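Local coordinates for sphingomyelinase C (Streptomyces griseocarneus, PDB 7CNE), which belongs to the endonuclease/exonuclease/phosphatase family and adopts the DNase I-like fold, in which two mixed beta sheets pack face to face, at residues V12-T17 with D247-R252; A220-S225 with D241-L246; W261-V266 with V293-N298. All coordinates share one frame; numbering follows the deposited sequence.

Contact 1 (V12-T17 with D247-R252); sequences VLTYNT and DYVLHR
V249 sets its two methyls against V12 and T14, where the two sheets of the DNase I-like sandwich face one another. Strand 12-19 belongs to one sheet and strand 247-251 is an outermost strand of the other; their segments run roughly antiparallel, at 150°, with axes 7.4 Å apart, and no direct hydrogen bond crosses between them. V249 CG1, anti to the backbone N (chi1 -176°), reaches V12 CG1 at 3.9 Å, the two side chains crossing obliquely. Its other branch, CG2, lies near both residues, 3.9 Å from T14 CG2 and 4.0 Å from V12 CG1; the T14 and V249 side chains slide past each other in opposite directions. The T14 methyl also rests 3.7 Å from Y248 O. In the strand beside 12-19, A295 also packs on V249. Toward D247 the chemistry turns polar. D247 OD2 is bonded to S225 and H290, and OD1 turns to a water; T14 also has a polar partner in Q52. Between these two segments the polar link is that water: it accepts a hydrogen bond from T14 OG1 at 2.6 Å and donates one to D247 OD1 at 2.8 Å.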
loop_
_atom_site.group_PDB
_atom_site.type_symbol
_atom_site.label_atom_id
_atom_site.label_comp_id
_atom_site.label_asym_id
_atom_site.label_seq_id
_atom_site.Cartn_x
_atom_site.Cartn_y
_atom_site.Cartn_z
ATOM N N VAL A 12 3.753 9.244 -7.361
ATOM C CA VAL A 12 3.705 7.966 -6.646
ATOM C C VAL A 12 2.257 7.548 -6.430
ATOM O O VAL A 12 1.463 8.309 -5.858
ATOM C CB VAL A 12 4.454 8.031 -5.305
ATOM C CG1 VAL A 12 4.375 6.672 -4.593
ATOM C CG2 VAL A 12 5.925 8.443 -5.548
ATOM N N LEU A 13 1.920 6.341 -6.884
ATOM C CA LEU A 13 0.601 5.748 -6.667
ATOM C C LEU A 13 0.660 4.747 -5.521
ATOM O O LEU A 13 1.566 3.913 -5.463
ATOM C CB LEU A 13 0.103 5.046 -7.936
ATOM C CG LEU A 13 -1.056 4.054 -7.807
ATOM C CD1 LEU A 13 -2.388 4.778 -7.527
ATOM C CD2 LEU A 13 -1.169 3.194 -9.069
ATOM N N THR A 14 -0.308 4.820 -4.613
ATOM C CA THR A 14 -0.526 3.736 -3.669
ATOM C C THR A 14 -1.941 3.220 -3.882
ATOM O O THR A 14 -2.876 4.012 -4.030
ATOM C CB THR A 14 -0.276 4.164 -2.202
ATOM O OG1 THR A 14 -0.510 3.054 -1.336
ATOM C CG2 THR A 14 -1.144 5.344 -1.759
ATOM N N TYR A 15 -2.091 1.892 -3.928
ATOM C CA TYR A 15 -3.375 1.282 -4.271
ATOM C C TYR A 15 -3.525 -0.070 -3.596
ATOM O O TYR A 15 -2.712 -0.977 -3.813
ATOM C CB TYR A 15 -3.512 1.122 -5.785
ATOM C CG TYR A 15 -4.887 0.671 -6.233
ATOM C CD1 TYR A 15 -6.040 1.307 -5.773
ATOM C CD2 TYR A 15 -5.032 -0.394 -7.121
ATOM C CE1 TYR A 15 -7.311 0.904 -6.210
ATOM C CE2 TYR A 15 -6.277 -0.803 -7.555
ATOM C CZ TYR A 15 -7.414 -0.161 -7.101
ATOM O OH TYR A 15 -8.646 -0.592 -7.559
ATOM N N ASN A 16 -4.580 -0.216 -2.802
ATOM C CA ASN A 16 -4.926 -1.497 -2.196
ATOM C C ASN A 16 -5.779 -2.266 -3.200
ATOM O O ASN A 16 -6.910 -1.869 -3.486
ATOM C CB ASN A 16 -5.665 -1.275 -0.878
ATOM C CG ASN A 16 -6.000 -2.579 -0.155
ATOM O OD1 ASN A 16 -6.378 -3.571 -0.782
ATOM N ND2 ASN A 16 -5.879 -2.573 1.177
ATOM N N THR A 17 -5.248 -3.382 -3.709
ATOM C CA THR A 17 -5.838 -4.100 -4.837
ATOM C C THR A 17 -6.914 -5.107 -4.455
ATOM O O THR A 17 -7.608 -5.594 -5.349
ATOM C CB THR A 17 -4.766 -4.856 -5.622
ATOM O OG1 THR A 17 -4.211 -5.884 -4.787
ATOM C CG2 THR A 17 -3.664 -3.910 -6.101
ATOM N N ASP A 247 -5.151 6.021 2.959
ATOM C CA ASP A 247 -4.038 5.735 2.054
ATOM C C ASP A 247 -3.220 7.001 1.804
ATOM O O ASP A 247 -3.787 8.064 1.541
ATOM C CB ASP A 247 -4.584 5.150 0.742
ATOM C CG ASP A 247 -5.409 3.871 0.969
ATOM O OD1 ASP A 247 -4.801 2.816 1.261
ATOM O OD2 ASP A 247 -6.661 3.912 0.866
ATOM N N TYR A 248 -1.888 6.888 1.884
ATOM C CA TYR A 248 -1.007 8.050 1.960
ATOM C C TYR A 248 0.299 7.814 1.215
ATOM O O TYR A 248 0.762 6.679 1.082
ATOM C CB TYR A 248 -0.637 8.390 3.411
ATOM C CG TYR A 248 -1.799 8.627 4.354
ATOM C CD1 TYR A 248 -2.382 7.571 5.054
ATOM C CD2 TYR A 248 -2.280 9.918 4.580
ATOM C CE1 TYR A 248 -3.429 7.789 5.943
ATOM C CE2 TYR A 248 -3.328 10.150 5.471
ATOM C CZ TYR A 248 -3.895 9.072 6.150
ATOM O OH TYR A 248 -4.947 9.273 7.023
ATOM N N VAL A 249 0.915 8.913 0.771
ATOM C CA VAL A 249 2.329 8.948 0.384
ATOM C C VAL A 249 2.915 10.191 1.035
ATOM O O VAL A 249 2.598 11.313 0.625
ATOM C CB VAL A 249 2.540 8.989 -1.135
ATOM C CG1 VAL A 249 4.056 8.927 -1.485
ATOM C CG2 VAL A 249 1.753 7.879 -1.838
ATOM N N LEU A 250 3.765 10.003 2.041
ATOM C CA LEU A 250 4.230 11.112 2.872
ATOM C C LEU A 250 5.749 11.096 2.986
ATOM O O LEU A 250 6.355 10.042 3.207
ATOM C CB LEU A 250 3.604 11.056 4.277
ATOM C CG LEU A 250 2.077 11.188 4.333
ATOM C CD1 LEU A 250 1.520 10.901 5.748
ATOM C CD2 LEU A 250 1.640 12.566 3.845
ATOM N N HIS A 251 6.351 12.274 2.853
ATOM C CA HIS A 251 7.788 12.439 3.002
ATOM C C HIS A 251 8.196 12.404 4.474
ATOM O O HIS A 251 7.381 12.594 5.385
ATOM C CB HIS A 251 8.242 13.748 2.363
ATOM C CG HIS A 251 8.205 13.716 0.873
ATOM N ND1 HIS A 251 9.270 13.279 0.116
ATOM C CD2 HIS A 251 7.222 14.029 -0.003
ATOM C CE1 HIS A 251 8.952 13.343 -1.164
ATOM N NE2 HIS A 251 7.715 13.793 -1.264
ATOM N N ARG A 252 9.485 12.162 4.690
ATOM C CA ARG A 252 10.073 12.077 6.023
ATOM C C ARG A 252 10.592 13.439 6.468
ATOM O O ARG A 252 11.230 14.155 5.689
ATOM C CB ARG A 252 11.223 11.065 6.010
ATOM C CG ARG A 252 11.883 10.819 7.346
ATOM C CD ARG A 252 12.637 9.492 7.298
ATOM N NE ARG A 252 13.416 9.232 8.500
ATOM C CZ ARG A 252 12.956 8.617 9.586
ATOM N NH1 ARG A 252 11.699 8.189 9.641
ATOM N NH2 ARG A 252 13.763 8.431 10.622
HETATM O O HOH W 1 -3.021 2.400 -0.886
#

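Contact 2 (A220-S225 with D241-L246); sequences AGHPYS and DPREDL
Two loops meet beside one edge of the DNase I-like sandwich: the loop that follows strand 218-221 and the irregular 241-246 segment that leads into strand 247-251. They come closest at Y224 and D245, whose CA atoms are 4.3 Å apart, and two hydrogen bonds join them there. S225 N donates to D245 OD1 at 2.9 Å with an N-H...O angle of 150°, meeting the carboxylate on its anti side and 26° out of its plane. In return L246 N donates to S225 OG at 2.9 Å, the straighter bond of the two at 162°. S225 OG sits between the backbone N and the carbonyl carbon of its own residue, a rotation that turns it back to the L246 amide; its other partner is D247. The second carboxylate oxygen of D245 is taken by R219 and S199, so both carboxylate oxygens of this buried acid are bonded.

Farther out, the Y224 ring is held between P223 CB over one face and R243 CB over the other, the latter 3.8 Å from the centroid in a CH-pi contact. E244 O lies at the edge of the ring, 3.3 Å from Y224 CB. The R243 chain bends at chi3 and brings NE to 3.4 Å from Y224 CD2, its guanidinium tilted from the ring plane instead of lying flat on it. Its NH2 points beyond the ring to D227 and E230; H222 NE2 shares D227, consistent with the 4.0 Å that separates H222 NE2 from R243 NH2. The buried S225 and D245 bonds and the outer packing of Y224 on R243 thus lie where a loop leads into strand 247-251, an outermost strand of the two-sheet DNase I-like fold.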
loop_
_atom_site.group_PDB
_atom_site.type_symbol
_atom_site.label_atom_id
_atom_site.label_comp_id
_atom_site.label_asym_id
_atom_site.label_seq_id
_atom_site.Cartn_x
_atom_site.Cartn_y
_atom_site.Cartn_z
ATOM N N ALA A 220 -6.174 16.172 -1.585
ATOM C CA ALA A 220 -7.144 16.644 -2.555
ATOM C C ALA A 220 -8.000 15.491 -3.061
ATOM O O ALA A 220 -7.781 14.321 -2.720
ATOM C CB ALA A 220 -6.426 17.342 -3.716
ATOM N N GLY A 221 -8.980 15.830 -3.900
ATOM C CA GLY A 221 -9.820 14.812 -4.501
ATOM C C GLY A 221 -10.906 14.336 -3.547
ATOM O O GLY A 221 -11.366 15.069 -2.670
ATOM N N HIS A 222 -11.312 13.084 -3.727
ATOM C CA HIS A 222 -12.420 12.543 -2.956
ATOM C C HIS A 222 -12.048 12.498 -1.474
ATOM O O HIS A 222 -10.881 12.247 -1.134
ATOM C CB HIS A 222 -12.783 11.151 -3.472
ATOM C CG HIS A 222 -14.079 10.629 -2.942
ATOM N ND1 HIS A 222 -15.299 11.164 -3.300
ATOM C CD2 HIS A 222 -14.350 9.611 -2.089
ATOM C CE1 HIS A 222 -16.266 10.499 -2.686
ATOM N NE2 HIS A 222 -15.716 9.554 -1.945
ATOM N N PRO A 223 -12.992 12.782 -0.567
ATOM C CA PRO A 223 -12.645 12.827 0.862
ATOM C C PRO A 223 -12.263 11.482 1.467
ATOM O O PRO A 223 -11.586 11.481 2.499
ATOM C CB PRO A 223 -13.921 13.378 1.521
ATOM C CG PRO A 223 -15.005 13.137 0.515
ATOM C CD PRO A 223 -14.345 13.303 -0.813
ATOM N N TYR A 224 -12.671 10.347 0.890
ATOM C CA TYR A 224 -12.521 9.052 1.556
ATOM C C TYR A 224 -11.913 8.030 0.606
ATOM O O TYR A 224 -12.585 7.572 -0.322
ATOM C CB TYR A 224 -13.867 8.533 2.066
ATOM C CG TYR A 224 -14.642 9.522 2.904
ATOM C CD1 TYR A 224 -14.258 9.813 4.211
ATOM C CD2 TYR A 224 -15.767 10.157 2.390
ATOM C CE1 TYR A 224 -14.973 10.721 4.982
ATOM C CE2 TYR A 224 -16.486 11.061 3.148
ATOM C CZ TYR A 224 -16.086 11.336 4.442
ATOM O OH TYR A 224 -16.809 12.238 5.186
ATOM N N SER A 225 -10.668 7.619 0.868
ATOM C CA SER A 225 -10.088 6.561 0.049
ATOM C C SER A 225 -10.649 5.182 0.386
ATOM O O SER A 225 -10.407 4.235 -0.370
ATOM C CB SER A 225 -8.558 6.561 0.182
ATOM O OG SER A 225 -8.155 5.993 1.410
ATOM N N ASP A 241 -20.402 0.371 8.227
ATOM C CA ASP A 241 -19.242 1.007 8.831
ATOM C C ASP A 241 -19.002 2.392 8.238
ATOM O O ASP A 241 -19.383 2.669 7.092
ATOM C CB ASP A 241 -18.001 0.128 8.644
ATOM C CG ASP A 241 -18.075 -1.147 9.470
ATOM O OD1 ASP A 241 -17.941 -1.055 10.707
ATOM O OD2 ASP A 241 -18.290 -2.235 8.889
ATOM N N PRO A 242 -18.386 3.293 9.000
ATOM C CA PRO A 242 -18.222 4.666 8.513
ATOM C C PRO A 242 -17.220 4.732 7.377
ATOM O O PRO A 242 -16.341 3.879 7.238
ATOM C CB PRO A 242 -17.712 5.421 9.746
ATOM C CG PRO A 242 -16.972 4.381 10.525
ATOM C CD PRO A 242 -17.728 3.088 10.305
ATOM N N ARG A 243 -17.372 5.758 6.552
ATOM C CA ARG A 243 -16.385 6.040 5.522
ATOM C C ARG A 243 -15.116 6.579 6.171
ATOM O O ARG A 243 -15.178 7.401 7.086
ATOM C CB ARG A 243 -16.958 7.051 4.527
ATOM C CG ARG A 243 -18.417 6.756 4.181
ATOM C CD ARG A 243 -19.143 7.998 3.737
ATOM N NE ARG A 243 -18.736 8.402 2.403
ATOM C CZ ARG A 243 -19.446 9.204 1.620
ATOM N NH1 ARG A 243 -20.606 9.691 2.053
ATOM N NH2 ARG A 243 -18.988 9.530 0.414
ATOM N N GLU A 244 -13.952 6.094 5.722
ATOM C CA GLU A 244 -12.688 6.621 6.220
ATOM C C GLU A 244 -11.696 6.789 5.072
ATOM O O GLU A 244 -11.998 6.542 3.901
ATOM C CB GLU A 244 -12.097 5.768 7.357
ATOM C CG GLU A 244 -13.129 5.116 8.265
ATOM C CD GLU A 244 -12.529 4.386 9.461
ATOM O OE1 GLU A 244 -11.401 3.869 9.373
ATOM O OE2 GLU A 244 -13.206 4.354 10.511
ATOM N N ASP A 245 -10.501 7.242 5.429
ATOM C CA ASP A 245 -9.564 7.825 4.472
ATOM C C ASP A 245 -8.169 7.392 4.905
ATOM O O ASP A 245 -7.567 8.032 5.775
ATOM C CB ASP A 245 -9.711 9.344 4.463
ATOM C CG ASP A 245 -8.957 9.994 3.349
ATOM O OD1 ASP A 245 -8.843 9.374 2.266
ATOM O OD2 ASP A 245 -8.465 11.127 3.563
ATOM N N LEU A 246 -7.649 6.328 4.273
ATOM C CA LEU A 246 -6.617 5.494 4.879
ATOM C C LEU A 246 -5.276 5.444 4.156
ATOM O O LEU A 246 -4.333 4.855 4.705
ATOM C CB LEU A 246 -7.131 4.047 5.015
ATOM C CG LEU A 246 -8.474 3.861 5.729
ATOM C CD1 LEU A 246 -8.894 2.381 5.752
ATOM C CD2 LEU A 246 -8.338 4.415 7.124
#

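Contact 3 (W261-V266 with V293-N298); sequences WRNTVV and VIAGAN
W261 leans its indole across the neighbouring strand 293-297, its CG anti to the backbone N (chi1 -175°), with CB and CG as the stem that carries the rings over. Past this stem CE3 meets A297 N, and CZ3 lies 3.6 Å from G296 CA, which makes a CH-pi contact over the face of the six-membered ring. CH2 also borders G296 CA, while CZ2 rests 3.5 Å from A295 CB. On the other rim NE1 passes near A295 CB and donates to V249 O of the opposing sheet. The two strands pair antiparallel. R262 and G296 exchange N-H...O bonds, R262 N to G296 O being 2.9 Å; T264 and I294 do the same, with T264 N to I294 O at 2.8 Å. R262 O accepts twice, from G296 N and N263 ND2, which arrive from opposite faces of its plane; N263 OD1 accepts from V249 N. A water bonded to T264 OG1 also donates to I294 O. The R262 guanidinium, its NE bonded to S218, stacks on the N298 amide, planes 25° apart. Backbone bonds therefore set the register, while the indole packs on the G296 backbone and, through NE1, ties this sheet to the other.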
loop_
_atom_site.group_PDB
_atom_site.type_symbol
_atom_site.label_atom_id
_atom_site.label_comp_id
_atom_site.label_asym_id
_atom_site.label_seq_id
_atom_site.Cartn_x
_atom_site.Cartn_y
_atom_site.Cartn_z
ATOM N N TRP A 261 3.644 19.329 -2.061
ATOM C CA TRP A 261 3.388 17.903 -2.187
ATOM C C TRP A 261 1.922 17.605 -1.913
ATOM O O TRP A 261 1.368 18.036 -0.895
ATOM C CB TRP A 261 4.279 17.135 -1.217
ATOM C CG TRP A 261 4.182 15.659 -1.338
ATOM C CD1 TRP A 261 3.561 14.798 -0.474
ATOM C CD2 TRP A 261 4.749 14.852 -2.375
ATOM N NE1 TRP A 261 3.698 13.500 -0.924
ATOM C CE2 TRP A 261 4.427 13.508 -2.085
ATOM C CE3 TRP A 261 5.491 15.139 -3.532
ATOM C CZ2 TRP A 261 4.826 12.457 -2.899
ATOM C CZ3 TRP A 261 5.887 14.099 -4.338
ATOM C CH2 TRP A 261 5.550 12.770 -4.025
ATOM N N ARG A 262 1.297 16.846 -2.808
ATOM C CA ARG A 262 -0.125 16.549 -2.734
ATOM C C ARG A 262 -0.361 15.038 -2.684
ATOM O O ARG A 262 0.397 14.257 -3.265
ATOM C CB ARG A 262 -0.854 17.173 -3.946
ATOM C CG ARG A 262 -2.343 16.835 -4.069
ATOM C CD ARG A 262 -3.011 17.704 -5.147
ATOM N NE ARG A 262 -3.125 19.095 -4.708
ATOM C CZ ARG A 262 -3.857 20.025 -5.314
ATOM N NH1 ARG A 262 -4.533 19.735 -6.423
ATOM N NH2 ARG A 262 -3.899 21.253 -4.816
ATOM N N ASN A 263 -1.407 14.630 -1.962
ATOM C CA ASN A 263 -2.030 13.311 -2.113
ATOM C C ASN A 263 -3.427 13.543 -2.681
ATOM O O ASN A 263 -4.231 14.245 -2.057
ATOM C CB ASN A 263 -2.161 12.559 -0.776
ATOM C CG ASN A 263 -0.835 12.014 -0.227
ATOM O OD1 ASN A 263 -0.845 11.257 0.751
ATOM N ND2 ASN A 263 0.292 12.403 -0.820
ATOM N N THR A 264 -3.729 12.956 -3.835
ATOM C CA THR A 264 -5.057 13.073 -4.435
ATOM C C THR A 264 -5.759 11.719 -4.410
ATOM O O THR A 264 -5.243 10.735 -4.953
ATOM C CB THR A 264 -4.973 13.600 -5.868
ATOM O OG1 THR A 264 -4.296 14.860 -5.859
ATOM C CG2 THR A 264 -6.370 13.795 -6.442
ATOM N N VAL A 265 -6.924 11.672 -3.771
ATOM C CA VAL A 265 -7.761 10.476 -3.785
ATOM C C VAL A 265 -8.583 10.501 -5.069
ATOM O O VAL A 265 -9.347 11.443 -5.306
ATOM C CB VAL A 265 -8.666 10.416 -2.547
ATOM C CG1 VAL A 265 -9.417 9.076 -2.496
ATOM C CG2 VAL A 265 -7.844 10.647 -1.260
ATOM N N VAL A 266 -8.423 9.483 -5.903
ATOM C CA VAL A 266 -8.973 9.487 -7.257
ATOM C C VAL A 266 -10.107 8.474 -7.308
ATOM O O VAL A 266 -9.867 7.261 -7.283
ATOM C CB VAL A 266 -7.903 9.166 -8.310
ATOM C CG1 VAL A 266 -8.543 9.025 -9.673
ATOM C CG2 VAL A 266 -6.813 10.241 -8.327
ATOM N N VAL A 293 -4.645 6.461 -4.515
ATOM C CA VAL A 293 -4.136 7.758 -4.094
ATOM C C VAL A 293 -2.893 8.047 -4.922
ATOM O O VAL A 293 -1.952 7.244 -4.943
ATOM C CB VAL A 293 -3.821 7.787 -2.590
ATOM C CG1 VAL A 293 -3.036 9.051 -2.229
ATOM C CG2 VAL A 293 -5.111 7.691 -1.795
ATOM N N ILE A 294 -2.897 9.174 -5.616
ATOM C CA ILE A 294 -1.778 9.585 -6.446
ATOM C C ILE A 294 -1.139 10.790 -5.781
ATOM O O ILE A 294 -1.816 11.784 -5.485
ATOM C CB ILE A 294 -2.214 9.893 -7.883
ATOM C CG1 ILE A 294 -2.670 8.599 -8.567
ATOM C CG2 ILE A 294 -1.058 10.552 -8.653
ATOM C CD1 ILE A 294 -3.470 8.816 -9.824
ATOM N N ALA A 295 0.158 10.689 -5.529
ATOM C CA ALA A 295 0.916 11.717 -4.839
ATOM C C ALA A 295 1.907 12.363 -5.789
ATOM O O ALA A 295 2.577 11.672 -6.560
ATOM C CB ALA A 295 1.677 11.129 -3.658
ATOM N N GLY A 296 2.043 13.680 -5.696
ATOM C CA GLY A 296 3.044 14.353 -6.500
ATOM C C GLY A 296 3.040 15.836 -6.211
ATOM O O GLY A 296 2.144 16.363 -5.544
ATOM N N ALA A 297 4.074 16.503 -6.719
ATOM C CA ALA A 297 4.166 17.946 -6.563
ATOM C C ALA A 297 3.051 18.602 -7.358
ATOM O O ALA A 297 2.845 18.295 -8.538
ATOM C CB ALA A 297 5.530 18.463 -7.025
ATOM N N ASN A 298 2.305 19.471 -6.696
ATOM C CA ASN A 298 1.266 20.229 -7.362
ATOM C C ASN A 298 1.907 21.451 -8.011
ATOM O O ASN A 298 1.955 22.524 -7.406
ATOM C CB ASN A 298 0.183 20.645 -6.369
ATOM C CG ASN A 298 -1.072 21.146 -7.054
ATOM O OD1 ASN A 298 -1.496 20.610 -8.086
ATOM N ND2 ASN A 298 -1.660 22.205 -6.501
ATOM O OXT ASN A 298 2.410 21.387 -9.134
HETATM O O HOH W 2 -1.834 14.249 -6.416
#

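How the contacts relate
Contact 1 is the buried one, joining the two sheets of the sandwich through methyl packing and one water. Contact 3 is pairing within a single sheet, with one face turned to the core and R262 and N298 on the more exposed side. Contact 2 lies at the periphery, where loops are joined by a carboxylate, one hydroxyl and the packing of an arginine on a tyrosine, with charged partners outside. Their strands are neighbours in one sheet: 12-19 beside 293-297, with V12 O and A295 N 2.7 Å apart, and 261-265 beside 218-221, from which the first loop of contact 2 emerges. Contacts 1 and 2 touch at D247 and S225, while V249 meets W261 and A295 between contacts 1 and 3.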